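Local coordinates for protein putative triphosphoribosyl-dephospho-coA synthase (Archaeoglobus fulgidus DSM 4304, PDB 3H9P) that is of unknown function but may bind ATP and make triphosphoribosyl-dephospho-CoA, at residues A[27-36]-A[61-72]; A[156-164]-A[176-185]. All coordinates share one frame; numbering follows the deposited sequence.

Contact 1: A[27-36]-A[61-72]; sequences FLEVAEKRII and FLLLVPLISSWD
Phe27, on helix 24-33, sets its ring as a knob among Phe61, Leu64, Val65 and Ile68 of helix 58-68. CD1 of Ile68 lies over one ring face, 3.7 Å from the Phe27 centroid in a CH-pi contact, whereas Val65 CG2 meets the ring edge; the Phe61 ring touches only rim to rim, its plane turned 67° away. Val30, one turn on, sends CG2 across Val65 CG1 and lays CG1 against the backbone from Val65 O to Ser69 N. Ala31 follows: its carbonyl oxygen accepts a 2.9 Å bond from Trp71 NE1, near the indole plane. Arg34, just past the helix and with positive phi, has a chain bent at chi2 (-87°) that brings the guanidinium end-on to Asp72, NH1 to OD1 and NH2 to OD2, both 2.8 Å. NH1 also donates to Ser69 O, while Trp71 NE1 lies over one guanidinium face. With an alanine here the Asp72 carboxylate would probably lose its mate, and the turn from Ile68 to Trp71 its tie through Ser69 O. Ile36 then packs CG2 on Pro66 CG, 4.0 Å away. Apolar packing thus gives way to directional bonds where the two helices end; Arg86 brings a second positive charge close to Arg34, whose own charge Asp72 probably helps to balance.

Contact 2: A[156-164]-A[176-185]; sequences ISIEGAKFL and ELYYHLLSKF
A helical hairpin, in which helix 155-167 turns back through a short link into helix 171-182, brings Phe163 against His180 and Leu177. The two rings form an offset stack, centroids 4.5 Å apart and planes 27° apart, with Phe163 CE1 over one face of the imidazole. Both side chains leave their helices with CG anti to the backbone N (chi1 -173° for Phe163), and they reach across the groove to overlap at their rims. CE2 of the phenyl ring approaches the backbone of the second helix obliquely, 3.4 Å from Leu177 N, and CB of Glu176 lies at the ring edge. The carboxylate of Glu176 turns elsewhere, to salt bridges with Arg215 and Lys172.

Leu177 fills the middle of the interface. Its CD1 lies 3.7 Å from CA of Gly160, where the backbones come nearest, and its CD2 touches CD1 of Leu164. Glycine, lacking a side chain, lets the leucine come directly against its CA. The helix axes cross at 140°, a splayed antiparallel pair within this all-helical CitG-family fold, and helix 230-246 backs the hairpin through Ser239 on Leu177 and Thr236 on Leu181.

Toward the start of segment 156-164 the contact passes from helix to the turn after helix 171-182. Ile156 CG2 meets Leu181 CD2 at 4.0 Å, and Ile156 CD1 lies over one face of the Phe185 ring, 4.2 Å from its centroid; CG of Lys184 covers the opposite face. Glu159, extended beyond CG, brings OE2 to Lys184 NZ at 3.1 Å in a salt bridge, while the same oxygen approaches the edge of the His180 ring near NE2.

Contact 1 and contact 2 join different helix pairs in series along the chain, their centres about 22 Å apart and their nearest atoms about 5 Å, without touching. Contact 1 is the more buried, and its helices run at 41° to each other; contact 2 is partly buried, its helices roughly antiparallel but splayed, at 140°. Helix 230-246 borders both, touching Leu63 and Leu64 in one and Leu177 and Leu181 in the other. Each pairs an apolar body with a charged fringe, but the chemistry differs: several hydrogen bonds join the segments of contact 1, whereas contact 2 has none across it and relies on apolar packing, ring contacts and one salt bridge.

Contact 1: A[27-36]-A[61-72]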
loop_
_atom_site.group_PDB
_atom_site.type_symbol
_atom_site.label_atom_id
_atom_site.label_comp_id
_atom_site.label_asym_id
_atom_site.label_seq_id
_atom_site.Cartn_x
_atom_site.Cartn_y
_atom_site.Cartn_z
ATOM N N PHE A 27 -10.141 9.032 25.086
ATOM C CA PHE A 27 -10.868 7.780 25.252
ATOM C C PHE A 27 -12.188 7.987 25.984
ATOM O O PHE A 27 -13.211 7.414 25.586
ATOM C CB PHE A 27 -10.027 6.717 25.974
ATOM C CG PHE A 27 -8.861 6.199 25.185
ATOM C CD1 PHE A 27 -8.853 6.225 23.796
ATOM C CD2 PHE A 27 -7.768 5.661 25.836
ATOM C CE1 PHE A 27 -7.760 5.726 23.059
ATOM C CE2 PHE A 27 -6.670 5.162 25.100
ATOM C CZ PHE A 27 -6.685 5.216 23.708
ATOM N N LEU A 28 -12.187 8.803 27.037
ATOM C CA LEU A 28 -13.435 9.133 27.757
ATOM C C LEU A 28 -14.425 9.855 26.832
ATOM O O LEU A 28 -15.635 9.579 26.837
ATOM C CB LEU A 28 -13.155 9.954 29.013
ATOM C CG LEU A 28 -12.353 9.280 30.149
ATOM C CD1 LEU A 28 -12.193 10.206 31.332
ATOM C CD2 LEU A 28 -13.007 7.951 30.587
ATOM N N GLU A 29 -13.895 10.727 25.990
ATOM C CA GLU A 29 -14.725 11.366 24.988
ATOM C C GLU A 29 -15.377 10.362 23.991
ATOM O O GLU A 29 -16.564 10.443 23.728
ATOM C CB GLU A 29 -13.942 12.476 24.301
ATOM C CG GLU A 29 -14.662 13.139 23.207
ATOM C CD GLU A 29 -14.096 14.535 22.889
ATOM O OE1 GLU A 29 -12.870 14.765 23.084
ATOM O OE2 GLU A 29 -14.898 15.401 22.465
ATOM N N VAL A 30 -14.590 9.407 23.492
ATOM C CA VAL A 30 -15.083 8.340 22.646
ATOM C C VAL A 30 -16.181 7.530 23.327
ATOM O O VAL A 30 -17.236 7.250 22.710
ATOM C CB VAL A 30 -13.883 7.431 22.186
ATOM C CG1 VAL A 30 -14.352 6.146 21.512
ATOM C CG2 VAL A 30 -12.850 8.246 21.297
ATOM N N ALA A 31 -15.947 7.142 24.598
ATOM C CA ALA A 31 -16.971 6.400 25.355
ATOM C C ALA A 31 -18.319 7.155 25.477
ATOM O O ALA A 31 -19.403 6.532 25.460
ATOM C CB ALA A 31 -16.448 6.001 26.738
ATOM N N GLU A 32 -18.235 8.483 25.576
ATOM C CA GLU A 32 -19.392 9.378 25.616
ATOM C C GLU A 32 -20.037 9.647 24.243
ATOM O O GLU A 32 -21.238 9.456 24.072
ATOM C CB GLU A 32 -18.981 10.711 26.242
ATOM C CG GLU A 32 -20.175 11.539 26.637
ATOM C CD GLU A 32 -19.862 12.990 26.877
ATOM O OE1 GLU A 32 -18.948 13.562 26.212
ATOM O OE2 GLU A 32 -20.564 13.571 27.730
ATOM N N LYS A 33 -19.251 10.091 23.264
ATOM C CA LYS A 33 -19.828 10.477 21.965
ATOM C C LYS A 33 -19.916 9.356 20.912
ATOM O O LYS A 33 -20.768 9.412 20.035
ATOM C CB LYS A 33 -19.120 11.707 21.363
ATOM C CG LYS A 33 -18.989 12.930 22.296
ATOM C CD LYS A 33 -18.371 14.087 21.507
ATOM C CE LYS A 33 -18.499 15.394 22.260
ATOM N NZ LYS A 33 -17.450 15.510 23.310
ATOM N N ARG A 34 -19.020 8.373 20.986
ATOM C CA ARG A 34 -19.014 7.199 20.086
ATOM C C ARG A 34 -18.576 7.593 18.669
ATOM O O ARG A 34 -19.010 7.017 17.681
ATOM C CB ARG A 34 -20.409 6.533 20.024
ATOM C CG ARG A 34 -21.152 6.464 21.325
ATOM C CD ARG A 34 -20.809 5.237 22.104
ATOM N NE ARG A 34 -21.580 5.119 23.345
ATOM C CZ ARG A 34 -21.781 3.976 24.012
ATOM N NH1 ARG A 34 -21.274 2.816 23.572
ATOM N NH2 ARG A 34 -22.501 3.987 25.134
ATOM N N ILE A 35 -17.714 8.585 18.606
ATOM C CA ILE A 35 -17.263 9.239 17.399
ATOM C C ILE A 35 -15.961 8.580 16.952
ATOM O O ILE A 35 -14.927 8.887 17.511
ATOM C CB ILE A 35 -16.857 10.659 17.838
ATOM C CG1 ILE A 35 -16.343 10.547 19.328
ATOM C CG2 ILE A 35 -18.009 11.646 17.642
ATOM C CD1 ILE A 35 -15.063 11.316 19.717
ATOM N N ILE A 36 -15.953 7.729 15.935
ATOM C CA ILE A 36 -14.721 6.967 15.669
ATOM C C ILE A 36 -13.565 7.845 15.136
ATOM O O ILE A 36 -12.515 7.925 15.769
ATOM C CB ILE A 36 -14.930 5.711 14.772
ATOM C CG1 ILE A 36 -16.014 4.769 15.329
ATOM C CG2 ILE A 36 -13.560 4.949 14.520
ATOM C CD1 ILE A 36 -15.846 4.351 16.734
ATOM N N PHE A 61 -4.289 3.299 18.391
ATOM C CA PHE A 61 -5.527 4.138 18.463
ATOM C C PHE A 61 -6.608 3.802 17.472
ATOM O O PHE A 61 -7.840 3.878 17.768
ATOM C CB PHE A 61 -5.168 5.620 18.309
ATOM C CG PHE A 61 -4.276 6.141 19.411
ATOM C CD1 PHE A 61 -4.470 5.732 20.738
ATOM C CD2 PHE A 61 -3.313 7.076 19.140
ATOM C CE1 PHE A 61 -3.715 6.229 21.756
ATOM C CE2 PHE A 61 -2.526 7.596 20.163
ATOM C CZ PHE A 61 -2.734 7.154 21.485
ATOM N N LEU A 62 -6.170 3.447 16.269
ATOM C CA LEU A 62 -7.121 3.056 15.231
ATOM C C LEU A 62 -7.797 1.723 15.612
ATOM O O LEU A 62 -8.937 1.469 15.237
ATOM C CB LEU A 62 -6.421 2.969 13.871
ATOM C CG LEU A 62 -7.203 2.593 12.622
ATOM C CD1 LEU A 62 -8.456 3.489 12.381
ATOM C CD2 LEU A 62 -6.245 2.579 11.399
ATOM N N LEU A 63 -7.063 0.877 16.326
ATOM C CA LEU A 63 -7.601 -0.365 16.856
ATOM C C LEU A 63 -8.490 -0.094 18.079
ATOM O O LEU A 63 -9.628 -0.615 18.175
ATOM C CB LEU A 63 -6.487 -1.364 17.227
ATOM C CG LEU A 63 -5.718 -2.126 16.132
ATOM C CD1 LEU A 63 -4.489 -2.867 16.691
ATOM C CD2 LEU A 63 -6.660 -3.124 15.389
ATOM N N LEU A 64 -8.012 0.737 18.992
ATOM C CA LEU A 64 -8.708 0.877 20.292
ATOM C C LEU A 64 -9.930 1.744 20.282
ATOM O O LEU A 64 -10.890 1.435 20.943
ATOM C CB LEU A 64 -7.759 1.392 21.369
ATOM C CG LEU A 64 -6.699 0.382 21.829
ATOM C CD1 LEU A 64 -5.581 1.205 22.501
ATOM C CD2 LEU A 64 -7.263 -0.676 22.789
ATOM N N VAL A 65 -9.907 2.829 19.518
ATOM C CA VAL A 65 -11.030 3.727 19.524
ATOM C C VAL A 65 -12.358 3.038 19.143
ATOM O O VAL A 65 -13.386 3.273 19.790
ATOM C CB VAL A 65 -10.676 5.027 18.711
ATOM C CG1 VAL A 65 -11.869 5.842 18.423
ATOM C CG2 VAL A 65 -9.627 5.826 19.481
ATOM N N PRO A 66 -12.366 2.182 18.106
ATOM C CA PRO A 66 -13.659 1.523 17.828
ATOM C C PRO A 66 -14.140 0.584 18.939
ATOM O O PRO A 66 -15.355 0.479 19.139
ATOM C CB PRO A 66 -13.381 0.709 16.564
ATOM C CG PRO A 66 -12.294 1.397 15.918
ATOM C CD PRO A 66 -11.404 1.904 17.032
ATOM N N LEU A 67 -13.206 -0.086 19.633
ATOM C CA LEU A 67 -13.583 -0.925 20.765
ATOM C C LEU A 67 -14.058 -0.082 21.930
ATOM O O LEU A 67 -15.022 -0.435 22.571
ATOM C CB LEU A 67 -12.431 -1.831 21.224
ATOM C CG LEU A 67 -11.794 -2.694 20.126
ATOM C CD1 LEU A 67 -10.461 -3.280 20.605
ATOM C CD2 LEU A 67 -12.748 -3.710 19.528
ATOM N N ILE A 68 -13.383 1.045 22.184
ATOM C CA ILE A 68 -13.800 1.919 23.251
ATOM C C ILE A 68 -15.177 2.557 22.985
ATOM O O ILE A 68 -15.942 2.821 23.902
ATOM C CB ILE A 68 -12.723 2.942 23.600
ATOM C CG1 ILE A 68 -11.488 2.161 24.139
ATOM C CG2 ILE A 68 -13.283 3.955 24.667
ATOM C CD1 ILE A 68 -10.150 2.916 24.209
ATOM N N SER A 69 -15.502 2.765 21.720
ATOM C CA SER A 69 -16.779 3.374 21.365
ATOM C C SER A 69 -17.907 2.434 21.703
ATOM O O SER A 69 -19.042 2.866 21.847
ATOM C CB SER A 69 -16.833 3.744 19.880
ATOM O OG SER A 69 -17.120 2.597 19.102
ATOM N N SER A 70 -17.566 1.152 21.856
ATOM C CA SER A 70 -18.535 0.106 22.234
ATOM C C SER A 70 -18.243 -0.497 23.620
ATOM O O SER A 70 -18.603 -1.652 23.889
ATOM C CB SER A 70 -18.502 -1.012 21.192
ATOM O OG SER A 70 -18.604 -0.479 19.883
ATOM N N TRP A 71 -17.596 0.277 24.482
ATOM C CA TRP A 71 -17.180 -0.145 25.836
ATOM C C TRP A 71 -18.229 -0.841 26.704
ATOM O O TRP A 71 -17.866 -1.607 27.591
ATOM C CB TRP A 71 -16.649 1.036 26.615
ATOM C CG TRP A 71 -17.659 2.083 26.876
ATOM C CD1 TRP A 71 -17.999 3.138 26.048
ATOM C CD2 TRP A 71 -18.459 2.216 28.056
ATOM N NE1 TRP A 71 -18.979 3.911 26.661
ATOM C CE2 TRP A 71 -19.273 3.362 27.887
ATOM C CE3 TRP A 71 -18.571 1.471 29.239
ATOM C CZ2 TRP A 71 -20.197 3.768 28.855
ATOM C CZ3 TRP A 71 -19.466 1.871 30.195
ATOM C CH2 TRP A 71 -20.285 3.011 30.001
ATOM N N ASP A 72 -19.508 -0.579 26.436
ATOM C CA ASP A 72 -20.593 -1.045 27.276
ATOM C C ASP A 72 -21.408 -2.161 26.621
ATOM O O ASP A 72 -22.444 -2.557 27.139
ATOM C CB ASP A 72 -21.516 0.142 27.637
ATOM C CG ASP A 72 -22.106 0.839 26.400
ATOM O OD1 ASP A 72 -21.638 0.646 25.240
ATOM O OD2 ASP A 72 -23.020 1.639 26.609
#

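Contact 2: A[156-164]-A[176-185]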
loop_
_atom_site.group_PDB
_atom_site.type_symbol
_atom_site.label_atom_id
_atom_site.label_comp_id
_atom_site.label_asym_id
_atom_site.label_seq_id
_atom_site.Cartn_x
_atom_site.Cartn_y
_atom_site.Cartn_z
ATOM N N ILE A 156 -7.939 -11.095 15.312
ATOM C CA ILE A 156 -6.645 -11.199 15.979
ATOM C C ILE A 156 -6.681 -10.756 17.455
ATOM O O ILE A 156 -6.145 -11.420 18.326
ATOM C CB ILE A 156 -5.561 -10.447 15.187
ATOM C CG1 ILE A 156 -5.458 -11.078 13.785
ATOM C CG2 ILE A 156 -4.233 -10.530 15.907
ATOM C CD1 ILE A 156 -4.876 -10.153 12.655
ATOM N N SER A 157 -7.375 -9.673 17.748
ATOM C CA SER A 157 -7.448 -9.162 19.093
ATOM C C SER A 157 -8.124 -10.126 20.062
ATOM O O SER A 157 -7.676 -10.281 21.202
ATOM C CB SER A 157 -8.187 -7.809 19.083
ATOM O OG SER A 157 -7.473 -6.906 18.248
ATOM N N ILE A 158 -9.211 -10.731 19.606
ATOM C CA ILE A 158 -9.964 -11.766 20.345
ATOM C C ILE A 158 -9.118 -13.002 20.643
ATOM O O ILE A 158 -9.101 -13.484 21.777
ATOM C CB ILE A 158 -11.240 -12.207 19.556
ATOM C CG1 ILE A 158 -12.231 -11.051 19.524
ATOM C CG2 ILE A 158 -11.907 -13.492 20.162
ATOM C CD1 ILE A 158 -13.288 -11.182 18.446
ATOM N N GLU A 159 -8.397 -13.475 19.637
ATOM C CA GLU A 159 -7.479 -14.611 19.781
ATOM C C GLU A 159 -6.370 -14.254 20.770
ATOM O O GLU A 159 -6.001 -15.072 21.614
ATOM C CB GLU A 159 -6.892 -15.023 18.401
ATOM C CG GLU A 159 -5.631 -15.858 18.479
ATOM C CD GLU A 159 -4.812 -15.885 17.190
ATOM O OE1 GLU A 159 -5.100 -15.115 16.219
ATOM O OE2 GLU A 159 -3.840 -16.691 17.151
ATOM N N GLY A 160 -5.846 -13.037 20.671
ATOM C CA GLY A 160 -4.880 -12.546 21.645
ATOM C C GLY A 160 -5.504 -12.470 23.046
ATOM O O GLY A 160 -4.843 -12.842 24.042
ATOM N N ALA A 161 -6.775 -12.048 23.132
ATOM C CA ALA A 161 -7.413 -11.940 24.436
ATOM C C ALA A 161 -7.556 -13.329 25.095
ATOM O O ALA A 161 -7.203 -13.537 26.264
ATOM C CB ALA A 161 -8.752 -11.253 24.317
ATOM N N LYS A 162 -8.039 -14.287 24.320
ATOM C CA LYS A 162 -8.109 -15.663 24.774
ATOM C C LYS A 162 -6.728 -16.203 25.204
ATOM O O LYS A 162 -6.634 -16.934 26.181
ATOM C CB LYS A 162 -8.721 -16.523 23.690
ATOM C CG LYS A 162 -10.160 -16.157 23.329
ATOM C CD LYS A 162 -10.692 -17.109 22.234
ATOM C CE LYS A 162 -12.204 -17.060 22.141
ATOM N NZ LYS A 162 -12.717 -17.459 20.786
ATOM N N PHE A 163 -5.664 -15.822 24.503
ATOM C CA PHE A 163 -4.325 -16.253 24.871
ATOM C C PHE A 163 -3.995 -15.775 26.297
ATOM O O PHE A 163 -3.587 -16.572 27.156
ATOM C CB PHE A 163 -3.340 -15.695 23.851
ATOM C CG PHE A 163 -1.906 -16.185 23.997
ATOM C CD1 PHE A 163 -1.446 -17.261 23.245
ATOM C CD2 PHE A 163 -1.004 -15.502 24.806
ATOM C CE1 PHE A 163 -0.113 -17.692 23.332
ATOM C CE2 PHE A 163 0.324 -15.916 24.921
ATOM C CZ PHE A 163 0.782 -17.010 24.171
ATOM N N LEU A 164 -4.187 -14.476 26.537
ATOM C CA LEU A 164 -3.951 -13.833 27.842
ATOM C C LEU A 164 -4.781 -14.450 28.936
ATOM O O LEU A 164 -4.257 -14.789 30.010
ATOM C CB LEU A 164 -4.255 -12.331 27.785
ATOM C CG LEU A 164 -3.305 -11.434 26.975
ATOM C CD1 LEU A 164 -3.931 -10.035 26.733
ATOM C CD2 LEU A 164 -1.843 -11.345 27.580
ATOM N N GLU A 176 4.508 -13.064 26.654
ATOM C CA GLU A 176 4.202 -14.235 25.865
ATOM C C GLU A 176 3.257 -13.894 24.707
ATOM O O GLU A 176 3.502 -14.338 23.597
ATOM C CB GLU A 176 3.735 -15.426 26.702
ATOM C CG GLU A 176 4.799 -15.955 27.686
ATOM C CD GLU A 176 6.208 -16.127 27.097
ATOM O OE1 GLU A 176 6.367 -16.434 25.909
ATOM O OE2 GLU A 176 7.185 -15.959 27.842
ATOM N N LEU A 177 2.231 -13.076 24.946
ATOM C CA LEU A 177 1.345 -12.650 23.846
ATOM C C LEU A 177 2.130 -11.993 22.729
ATOM O O LEU A 177 1.979 -12.343 21.572
ATOM C CB LEU A 177 0.217 -11.707 24.296
ATOM C CG LEU A 177 -0.716 -11.279 23.121
ATOM C CD1 LEU A 177 -1.211 -12.477 22.253
ATOM C CD2 LEU A 177 -1.913 -10.470 23.540
ATOM N N TYR A 178 2.987 -11.048 23.084
ATOM C CA TYR A 178 3.721 -10.286 22.097
ATOM C C TYR A 178 4.537 -11.203 21.185
ATOM O O TYR A 178 4.493 -11.066 19.949
ATOM C CB TYR A 178 4.598 -9.235 22.788
ATOM C CG TYR A 178 5.479 -8.466 21.844
ATOM C CD1 TYR A 178 4.956 -7.438 21.055
ATOM C CD2 TYR A 178 6.840 -8.770 21.735
ATOM C CE1 TYR A 178 5.791 -6.709 20.167
ATOM C CE2 TYR A 178 7.662 -8.082 20.869
ATOM C CZ TYR A 178 7.141 -7.049 20.083
ATOM O OH TYR A 178 7.970 -6.360 19.228
ATOM N N TYR A 179 5.278 -12.143 21.768
ATOM C CA TYR A 179 6.097 -13.033 20.929
ATOM C C TYR A 179 5.273 -13.996 20.075
ATOM O O TYR A 179 5.610 -14.256 18.902
ATOM C CB TYR A 179 7.257 -13.687 21.700
ATOM C CG TYR A 179 8.316 -12.652 22.089
ATOM C CD1 TYR A 179 9.368 -12.335 21.222
ATOM C CD2 TYR A 179 8.241 -11.972 23.306
ATOM C CE1 TYR A 179 10.329 -11.383 21.560
ATOM C CE2 TYR A 179 9.206 -11.014 23.660
ATOM C CZ TYR A 179 10.241 -10.718 22.768
ATOM O OH TYR A 179 11.195 -9.764 23.096
ATOM N N HIS A 180 4.156 -14.463 20.641
ATOM C CA HIS A 180 3.159 -15.185 19.883
ATOM C C HIS A 180 2.708 -14.417 18.640
ATOM O O HIS A 180 2.692 -14.979 17.540
ATOM C CB HIS A 180 1.963 -15.428 20.760
ATOM C CG HIS A 180 0.879 -16.206 20.101
ATOM N ND1 HIS A 180 0.983 -17.564 19.859
ATOM C CD2 HIS A 180 -0.353 -15.834 19.668
ATOM C CE1 HIS A 180 -0.139 -17.996 19.306
ATOM N NE2 HIS A 180 -0.962 -16.968 19.175
ATOM N N LEU A 181 2.286 -13.154 18.810
ATOM C CA LEU A 181 1.811 -12.394 17.648
ATOM C C LEU A 181 2.994 -12.121 16.700
ATOM O O LEU A 181 2.863 -12.238 15.477
ATOM C CB LEU A 181 1.082 -11.112 18.063
ATOM C CG LEU A 181 -0.178 -11.286 18.936
ATOM C CD1 LEU A 181 -0.758 -9.955 19.508
ATOM C CD2 LEU A 181 -1.228 -12.021 18.174
ATOM N N LEU A 182 4.156 -11.813 17.270
ATOM C CA LEU A 182 5.358 -11.618 16.474
ATOM C C LEU A 182 5.685 -12.844 15.581
ATOM O O LEU A 182 6.054 -12.687 14.401
ATOM C CB LEU A 182 6.547 -11.238 17.375
ATOM C CG LEU A 182 7.763 -10.544 16.730
ATOM C CD1 LEU A 182 7.410 -9.146 16.131
ATOM C CD2 LEU A 182 8.903 -10.448 17.723
ATOM N N SER A 183 5.526 -14.061 16.097
ATOM C CA SER A 183 5.791 -15.238 15.228
ATOM C C SER A 183 4.693 -15.621 14.230
ATOM O O SER A 183 4.867 -16.557 13.448
ATOM C CB SER A 183 6.312 -16.492 15.977
ATOM O OG SER A 183 6.273 -16.377 17.375
ATOM N N LYS A 184 3.586 -14.907 14.227
ATOM C CA LYS A 184 2.435 -15.376 13.485
ATOM C C LYS A 184 2.127 -14.427 12.333
ATOM O O LYS A 184 1.684 -14.840 11.270
ATOM C CB LYS A 184 1.247 -15.484 14.450
ATOM C CG LYS A 184 0.080 -16.267 13.968
ATOM C CD LYS A 184 -1.002 -16.231 15.029
ATOM C CE LYS A 184 -2.156 -17.126 14.690
ATOM N NZ LYS A 184 -1.966 -18.404 15.400
ATOM N N PHE A 185 2.362 -13.142 12.542
ATOM C CA PHE A 185 1.938 -12.171 11.550
ATOM C C PHE A 185 3.141 -11.328 11.230
ATOM O O PHE A 185 3.723 -10.736 12.138
ATOM C CB PHE A 185 0.795 -11.310 12.081
ATOM C CG PHE A 185 -0.437 -12.091 12.446
ATOM C CD1 PHE A 185 -1.247 -12.654 11.453
ATOM C CD2 PHE A 185 -0.787 -12.246 13.773
ATOM C CE1 PHE A 185 -2.380 -13.348 11.786
ATOM C CE2 PHE A 185 -1.922 -12.960 14.130
ATOM C CZ PHE A 185 -2.718 -13.525 13.147
#